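Local coordinates for protein putative anti-sigma factor antagonist TM_1081 (Thermotoga maritima, PDB 3F43) that probably acts as an anti-anti-sigma factor, counteracting an anti-sigma factor and so releasing a sigma factor from inhibition, at residues Asn28-Ile33 with Ser60-Ile65; Ile55-Ser60 with Phe87-Pro92. All coordinates share one frame; numbering follows the deposited sequence. Where two conformers were deposited one is given.

Both contacts belong to one STAS domain and lie one after the other along the chain, on strand 54-58 and on the loop that follows it: interaction 2 is the strand's parallel pairing with strand 86-90, and interaction 1 joins that loop to the loop after strand 22-25. Ser60 is common to both, and the two centres lie about 12 Å apart. The centre of interaction 2 is about 5 Å from the centre of the chain, that of interaction 1, which is only partly buried, about 11 Å. The 60-65 loop leads into helix 67-83, whose first residue, Ser67, is by similarity the phosphorylation site and is unmodified here. Interaction 1 thus lies just ahead in the chain of the presumed phosphorylation site, with interaction 2 deeper in the sheet.

Interaction 1 of 2, residues Asn28-Ile33 with Ser60-Ile65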
# COMPACT_ATOMS: atom_id res chain seq x y z
N ASN A 28 -19.23 5.12 -1.43
CA ASN A 28 -19.89 6.23 -2.12
C ASN A 28 -19.15 7.55 -1.94
O ASN A 28 -19.61 8.59 -2.42
CB ASN A 28 -21.36 6.36 -1.72
CG ASN A 28 -21.56 6.56 -0.25
OD1 ASN A 28 -20.62 6.82 0.49
ND2 ASN A 28 -22.80 6.39 0.20
N LYS A 29 -18.03 7.47 -1.25
CA LYS A 29 -17.14 8.55 -0.98
C LYS A 29 -15.68 8.11 -1.15
O LYS A 29 -15.34 6.94 -1.29
CB LYS A 29 -17.33 9.03 0.47
CG LYS A 29 -18.67 9.68 0.75
CD LYS A 29 -18.81 10.09 2.23
CE LYS A 29 -19.22 8.92 3.11
NZ LYS A 29 -20.65 8.53 2.89
N GLU A 30 -14.83 9.11 -1.10
CA GLU A 30 -13.42 8.94 -1.25
C GLU A 30 -12.86 7.87 -0.31
O GLU A 30 -13.25 7.80 0.85
CB GLU A 30 -12.77 10.30 -0.97
CG GLU A 30 -11.36 10.40 -1.39
CD GLU A 30 -11.17 9.76 -2.71
OE1 GLU A 30 -11.62 10.35 -3.72
OE2 GLU A 30 -10.63 8.62 -2.71
N LEU A 31 -11.99 7.01 -0.84
CA LEU A 31 -11.20 6.08 -0.03
C LEU A 31 -9.78 6.58 -0.04
O LEU A 31 -9.14 6.63 -1.11
CB LEU A 31 -11.23 4.68 -0.62
CG LEU A 31 -12.54 3.94 -0.50
CD1 LEU A 31 -12.35 2.57 -1.13
CD2 LEU A 31 -12.97 3.89 0.97
N ASN A 32 -9.30 6.98 1.13
CA ASN A 32 -8.00 7.68 1.25
C ASN A 32 -7.49 7.56 2.68
O ASN A 32 -8.11 6.83 3.46
CB ASN A 32 -8.11 9.13 0.79
CG ASN A 32 -9.11 9.95 1.64
OD1 ASN A 32 -9.36 9.64 2.81
ND2 ASN A 32 -9.67 11.02 1.04
N ILE A 33 -6.41 8.24 3.02
CA ILE A 33 -5.77 8.19 4.33
C ILE A 33 -6.76 8.38 5.49
O ILE A 33 -6.62 7.75 6.52
CB ILE A 33 -4.58 9.18 4.43
CG1 ILE A 33 -3.83 9.05 5.75
CG2 ILE A 33 -5.01 10.66 4.16
CD1 ILE A 33 -2.50 9.78 5.78
N SER A 60 -16.84 3.28 -8.82
CA SER A 60 -17.57 4.28 -9.55
C SER A 60 -17.62 5.65 -8.88
O SER A 60 -17.55 6.67 -9.57
CB SER A 60 -19.02 3.79 -9.77
OG SER A 60 -19.03 2.52 -10.39
N ASP A 61 -17.73 5.65 -7.54
CA ASP A 61 -17.92 6.89 -6.80
C ASP A 61 -16.66 7.29 -6.02
O ASP A 61 -16.72 8.20 -5.21
CB ASP A 61 -19.09 6.74 -5.84
CG ASP A 61 -20.37 6.52 -6.56
OD1 ASP A 61 -20.67 7.28 -7.47
OD2 ASP A 61 -21.08 5.54 -6.23
N VAL A 62 -15.54 6.63 -6.31
CA VAL A 62 -14.27 6.95 -5.68
C VAL A 62 -13.47 7.86 -6.63
O VAL A 62 -13.03 7.42 -7.67
CB VAL A 62 -13.53 5.66 -5.32
CG1 VAL A 62 -12.11 6.02 -4.73
CG2 VAL A 62 -14.33 4.82 -4.28
N GLU A 63 -13.30 9.15 -6.28
CA GLU A 63 -12.70 10.15 -7.17
C GLU A 63 -11.21 9.95 -7.44
O GLU A 63 -10.73 10.15 -8.56
CB GLU A 63 -12.96 11.57 -6.66
CG GLU A 63 -12.47 12.72 -7.57
CD GLU A 63 -12.81 12.53 -9.07
OE1 GLU A 63 -13.97 12.16 -9.38
OE2 GLU A 63 -11.91 12.75 -9.92
N SER A 64 -10.49 9.48 -6.43
CA SER A 64 -9.06 9.25 -6.52
C SER A 64 -8.69 8.27 -5.41
O SER A 64 -9.45 8.07 -4.47
CB SER A 64 -8.28 10.55 -6.31
OG SER A 64 -8.40 10.99 -4.98
N ILE A 65 -7.54 7.64 -5.56
CA ILE A 65 -6.97 6.83 -4.49
C ILE A 65 -5.58 7.33 -4.18
O ILE A 65 -4.90 7.93 -5.03
CB ILE A 65 -6.92 5.31 -4.81
CG1 ILE A 65 -6.18 5.08 -6.12
CG2 ILE A 65 -8.38 4.69 -4.80
CD1 ILE A 65 -5.82 3.58 -6.41
O HOH W 1 -14.38 10.23 -4.04
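Glu30 OE1 is gripped by two donors, the backbone N-H of Ser64 and water 1. The Ser64 N to Glu30 OE1 bond is 3.1 Å long and bent, with 138° at the hydrogen; the donor comes in on the syn side of the carboxylate, 20° out of its plane. Water 1 donates to Glu30 OE1 at 2.8 Å and accepts from Glu63 N at 2.7 Å, with a weak, longer bond to Asp61 O; one water thus links the carboxylate to the backbone of the 60-65 loop. The side chain reaches there although its CB points away from 60-65: CG is anti to the backbone N (chi1 -166°), and a bend at chi2 brings the carboxylate back toward Ser64, where OE1 meets its backbone N. The position of the second oxygen, OE2, is doubtful, because it is modelled too close to Ser64 O.

These are the loops that follow strands 22-25 and 54-58 of the STAS fold and lead into helices 36-48 and 67-83; the touching parts, Asn28 to Leu31 and Asp61 to Ile65, run almost parallel. Two further links tie the first loop to Ser69 of helix 67-83 and to Asp66 just before it: Leu31 O accepts from Ser69 OG, and Ile33 N bonds to Asp66 OD2.

Val62 sets its two methyls against the backbone of 28-33, CG2 3.8 Å from Lys29 O and CG1 4.0 Å from Leu31 N; the apolar side-chain approach is Leu31 CG to Val62 CG2, 4.3 Å. At the outer end, Asp61 CB rests on Asn28 CA at 3.8 Å.

Interaction 2 of 2, residues Ile55-Ser60 with Phe87-Pro92; sequences IFLVLS and FALVSP
Phe87 turns the edge of its ring to the neighbouring strand: CD1 lies 3.4 Å from Ile55 O, near the ring plane, while CE1 stands 4.0 Å from Leu57 CB. Its first torsion, -174°, sets CG opposite the backbone N and carries the ring toward 55-58, where it touches Ile55 and Leu57. Beyond it, Leu57 and Leu89 lie side by side and point the same way, their CD2 atoms 4.0 Å apart. This face is packed against helix 67-83, through Ile73, Ile76 and Ile80. On the other face Phe56 CB meets Val90 CG2 at 4.0 Å; the Val58 and Val90 side chains cross obliquely, Val58 CG2 4.0 Å from Val90 CB, and both touch Ile115 of helix 115-123. Replacing Phe87 by an alanine would probably open a gap between Ile55, Leu57 and helix 67-83.

The backbones are parallel in register, Ile55 with Phe87 through Val58 with Val90, and their axes differ by 19°. With helix 67-83 between them, the strands form a beta-alpha-beta crossover in the STAS domain. Four backbone hydrogen bonds join the two segments, the last from Leu59 N, just past the strand, to Val90 O at 2.7 Å; Val90 N meets Leu57 O from 36° above the carbonyl plane. Along 55-58 and 87-90 apolar side chains lie on both faces, and the cross-strand bonds satisfy the peptide N-H and C=O groups taking part.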
# COMPACT_ATOMS: atom_id res chain seq x y z
N ILE A 55 -15.00 -10.94 -3.67
CA ILE A 55 -15.28 -9.52 -3.45
C ILE A 55 -15.03 -8.71 -4.70
O ILE A 55 -14.04 -8.90 -5.39
CB ILE A 55 -14.39 -8.92 -2.29
CG1 ILE A 55 -14.70 -9.69 -0.98
CG2 ILE A 55 -14.57 -7.41 -2.13
CD1 ILE A 55 -14.07 -9.07 0.26
N PHE A 56 -15.99 -7.84 -5.01
CA PHE A 56 -15.84 -6.81 -6.02
C PHE A 56 -15.70 -5.48 -5.27
O PHE A 56 -16.59 -5.14 -4.48
CB PHE A 56 -17.05 -6.67 -6.94
CG PHE A 56 -17.40 -7.86 -7.77
CD1 PHE A 56 -16.56 -8.97 -7.93
CD2 PHE A 56 -18.63 -7.87 -8.45
CE1 PHE A 56 -16.93 -10.06 -8.71
CE2 PHE A 56 -19.00 -8.94 -9.23
CZ PHE A 56 -18.14 -10.04 -9.37
N LEU A 57 -14.66 -4.72 -5.55
CA LEU A 57 -14.55 -3.39 -5.01
C LEU A 57 -14.90 -2.44 -6.17
O LEU A 57 -14.12 -2.21 -7.11
CB LEU A 57 -13.17 -3.11 -4.41
CG LEU A 57 -12.90 -1.65 -4.00
CD1 LEU A 57 -13.95 -1.19 -2.95
CD2 LEU A 57 -11.48 -1.55 -3.47
N VAL A 58 -16.12 -1.91 -6.10
CA VAL A 58 -16.68 -1.04 -7.11
C VAL A 58 -16.22 0.39 -6.80
O VAL A 58 -16.45 0.91 -5.70
CB VAL A 58 -18.20 -1.16 -7.15
CG1 VAL A 58 -18.79 -0.14 -8.20
CG2 VAL A 58 -18.64 -2.61 -7.51
N LEU A 59 -15.58 1.00 -7.78
CA LEU A 59 -14.92 2.30 -7.64
C LEU A 59 -15.60 3.48 -8.36
O LEU A 59 -15.05 4.56 -8.49
CB LEU A 59 -13.45 2.14 -8.10
CG LEU A 59 -12.62 1.16 -7.28
CD1 LEU A 59 -11.24 0.90 -7.93
CD2 LEU A 59 -12.43 1.72 -5.91
N SER A 60 -16.84 3.28 -8.82
CA SER A 60 -17.57 4.28 -9.55
C SER A 60 -17.62 5.65 -8.88
O SER A 60 -17.55 6.67 -9.57
CB SER A 60 -19.02 3.79 -9.77
OG SER A 60 -19.03 2.52 -10.39
N PHE A 87 -10.96 -11.71 -6.32
CA PHE A 87 -10.99 -10.27 -6.07
C PHE A 87 -10.98 -9.51 -7.40
O PHE A 87 -10.17 -9.82 -8.30
CB PHE A 87 -9.80 -9.85 -5.20
CG PHE A 87 -9.82 -8.41 -4.76
CD1 PHE A 87 -11.00 -7.77 -4.35
CD2 PHE A 87 -8.62 -7.69 -4.65
CE1 PHE A 87 -10.97 -6.42 -3.92
CE2 PHE A 87 -8.59 -6.37 -4.18
CZ PHE A 87 -9.77 -5.73 -3.83
N ALA A 88 -11.87 -8.53 -7.55
CA ALA A 88 -11.82 -7.66 -8.70
C ALA A 88 -12.11 -6.23 -8.36
O ALA A 88 -12.90 -5.96 -7.46
CB ALA A 88 -12.81 -8.08 -9.80
N LEU A 89 -11.41 -5.33 -9.06
CA LEU A 89 -11.70 -3.90 -9.02
C LEU A 89 -12.65 -3.63 -10.17
O LEU A 89 -12.48 -4.16 -11.26
CB LEU A 89 -10.42 -3.06 -9.14
CG LEU A 89 -9.33 -3.39 -8.13
CD1 LEU A 89 -8.09 -2.52 -8.32
CD2 LEU A 89 -9.84 -3.30 -6.70
N VAL A 90 -13.66 -2.80 -9.94
CA VAL A 90 -14.70 -2.53 -10.92
C VAL A 90 -14.90 -1.04 -11.09
O VAL A 90 -15.00 -0.29 -10.10
CB VAL A 90 -16.06 -3.21 -10.53
CG1 VAL A 90 -17.06 -3.07 -11.64
CG2 VAL A 90 -15.82 -4.70 -10.24
N SER A 91 -14.96 -0.60 -12.33
CA SER A 91 -15.23 0.80 -12.68
C SER A 91 -14.29 1.89 -12.12
O SER A 91 -14.75 2.96 -11.73
CB SER A 91 -16.71 1.13 -12.32
OG SER A 91 -17.57 0.10 -12.73
N PRO A 92 -12.95 1.67 -12.17
CA PRO A 92 -12.08 2.77 -11.79
C PRO A 92 -12.21 3.90 -12.80
O PRO A 92 -12.27 3.67 -14.01
CB PRO A 92 -10.67 2.14 -11.87
CG PRO A 92 -10.81 1.11 -12.94
CD PRO A 92 -12.18 0.51 -12.66